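Local coordinates for protein formylmethanofuran--tetrahydromethanopterin formyltransferase (Methanosarcina barkeri, PDB 1M5S) that probably catalyses the reversible transfer of a formyl group from formylmethanofuran to tetrahydromethanopterin, an early step of methanogenesis from carbon dioxide, at residues E191-P196 with I247-L252. Sequence-based numbering, arbitrary orientation.
Sequences EGTITP and IVINGL
I194 and N250 form an antiparallel hydrogen-bonded pair: I194 N donates to N250 O at 2.9 Å, nearly straight at 166°, and N250 N returns a more bent bond to I194 O at 3.0 Å. Beyond the neighbouring non-hydrogen-bonded pair of T193 and G251, L252 N reaches G192 O at 2.9 Å, lying in the plane of that carbonyl. Between these bonds the backbones close to a CA–CA distance of 4.1 Å at T193 and G251, where G251 brings no side chain and T193 CG2 lies over its CA. Past the last bridged pair, I194 and N250, T195 CA still makes a CA-H...O contact with V248 O, while P196 CD packs against the same oxygen.

On one face T193 and I249 run alongside each other with their CG2 methyls 3.7 Å apart; A260 of helix 254-268 touches both, and I187 of helix 173-187 packs on T193 and T195. On the other face a chi1 of 62° turns CG1 of I194 to the N250 side, where it lies 3.7 Å from N250 CB. C77 touches both residues, and N250 ND2 is bonded to E53 OE1 and N250 OD1 to the backbone N of G163, which together fix the rotation of the amide. Paired across its other edge with strand 147-170, strand 243-251 thus joins the short strand 193-194 to a helix-covered sheet, an alpha/beta sandwich arrangement in the proximal lobe.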
loop_
_atom_site.group_PDB
_atom_site.type_symbol
_atom_site.label_atom_id
_atom_site.label_comp_id
_atom_site.label_asym_id
_atom_site.label_seq_id
_atom_site.Cartn_x
_atom_site.Cartn_y
_atom_site.Cartn_z
ATOM N N GLU A 191 19.262 -8.290 -5.783
ATOM C CA GLU A 191 19.357 -8.439 -7.232
ATOM C C GLU A 191 19.501 -9.907 -7.613
ATOM O O GLU A 191 20.076 -10.692 -6.860
ATOM C CB GLU A 191 20.558 -7.648 -7.760
ATOM C CG GLU A 191 20.553 -7.415 -9.267
ATOM C CD GLU A 191 21.486 -6.289 -9.705
ATOM O OE1 GLU A 191 21.614 -5.284 -8.973
ATOM O OE2 GLU A 191 22.078 -6.398 -10.798
ATOM N N GLY A 192 18.875 -10.292 -8.721
ATOM C CA GLY A 192 19.165 -11.580 -9.320
ATOM C C GLY A 192 18.198 -12.687 -8.968
ATOM O O GLY A 192 18.244 -13.763 -9.568
ATOM N N THR A 193 17.306 -12.431 -8.014
ATOM C CA THR A 193 16.369 -13.455 -7.560
ATOM C C THR A 193 14.926 -12.977 -7.541
ATOM O O THR A 193 14.656 -11.785 -7.400
ATOM C CB THR A 193 16.716 -13.948 -6.146
ATOM O OG1 THR A 193 17.012 -12.824 -5.310
ATOM C CG2 THR A 193 17.908 -14.884 -6.178
ATOM N N ILE A 194 14.011 -13.928 -7.688
ATOM C CA ILE A 194 12.587 -13.698 -7.505
ATOM C C ILE A 194 11.969 -14.800 -6.643
ATOM O O ILE A 194 12.574 -15.848 -6.409
ATOM C CB ILE A 194 11.817 -13.651 -8.862
ATOM C CG1 ILE A 194 11.928 -14.996 -9.601
ATOM C CG2 ILE A 194 12.320 -12.501 -9.711
ATOM C CD1 ILE A 194 10.772 -15.284 -10.557
ATOM N N THR A 195 10.758 -14.550 -6.163
ATOM C CA THR A 195 10.034 -15.532 -5.383
ATOM C C THR A 195 8.619 -15.659 -5.955
ATOM O O THR A 195 7.751 -14.835 -5.672
ATOM C CB THR A 195 9.976 -15.118 -3.880
ATOM O OG1 THR A 195 9.454 -13.790 -3.763
ATOM C CG2 THR A 195 11.372 -15.153 -3.250
ATOM N N PRO A 196 8.404 -16.630 -6.863
ATOM C CA PRO A 196 7.275 -16.561 -7.798
ATOM C C PRO A 196 5.895 -16.885 -7.217
ATOM O O PRO A 196 4.873 -16.657 -7.871
ATOM C CB PRO A 196 7.672 -17.550 -8.900
ATOM C CG PRO A 196 8.571 -18.516 -8.210
ATOM C CD PRO A 196 9.376 -17.659 -7.278
ATOM N N ILE A 247 9.476 -20.811 1.023
ATOM C CA ILE A 247 9.792 -19.755 0.076
ATOM C C ILE A 247 10.620 -20.349 -1.061
ATOM O O ILE A 247 11.662 -20.952 -0.815
ATOM C CB ILE A 247 10.552 -18.598 0.771
ATOM C CG1 ILE A 247 9.617 -17.918 1.781
ATOM C CG2 ILE A 247 11.050 -17.584 -0.256
ATOM C CD1 ILE A 247 10.094 -16.604 2.265
ATOM N N VAL A 248 10.031 -20.367 -2.258
ATOM C CA VAL A 248 10.730 -20.786 -3.473
ATOM C C VAL A 248 11.406 -19.596 -4.143
ATOM O O VAL A 248 10.815 -18.529 -4.270
ATOM C CB VAL A 248 9.765 -21.450 -4.476
ATOM C CG1 VAL A 248 10.505 -21.822 -5.749
ATOM C CG2 VAL A 248 9.145 -22.687 -3.858
ATOM N N ILE A 249 12.637 -19.810 -4.591
ATOM C CA ILE A 249 13.507 -18.756 -5.111
ATOM C C ILE A 249 14.057 -19.185 -6.484
ATOM O O ILE A 249 14.642 -20.261 -6.611
ATOM C CB ILE A 249 14.704 -18.505 -4.144
ATOM C CG1 ILE A 249 14.184 -18.198 -2.739
ATOM C CG2 ILE A 249 15.580 -17.374 -4.650
ATOM C CD1 ILE A 249 15.233 -18.214 -1.667
ATOM N N ASN A 250 13.724 -18.425 -7.524
ATOM C CA ASN A 250 14.385 -18.550 -8.822
ATOM C C ASN A 250 15.421 -17.452 -8.924
ATOM O O ASN A 250 15.309 -16.430 -8.255
ATOM C CB ASN A 250 13.381 -18.409 -9.964
ATOM C CG ASN A 250 12.390 -19.549 -10.012
ATOM O OD1 ASN A 250 12.345 -20.387 -9.112
ATOM N ND2 ASN A 250 11.578 -19.581 -11.061
ATOM N N GLY A 251 16.431 -17.658 -9.758
ATOM C CA GLY A 251 17.510 -16.687 -9.833
ATOM C C GLY A 251 18.460 -16.907 -10.992
ATOM O O GLY A 251 18.504 -17.993 -11.578
ATOM N N LEU A 252 19.273 -15.894 -11.265
ATOM C CA LEU A 252 20.152 -15.879 -12.427
ATOM C C LEU A 252 21.347 -16.823 -12.280
ATOM O O LEU A 252 21.711 -17.528 -13.225
ATOM C CB LEU A 252 20.636 -14.450 -12.681
ATOM C CG LEU A 252 19.511 -13.461 -13.003
ATOM C CD1 LEU A 252 20.063 -12.043 -13.098
ATOM C CD2 LEU A 252 18.832 -13.875 -14.302
#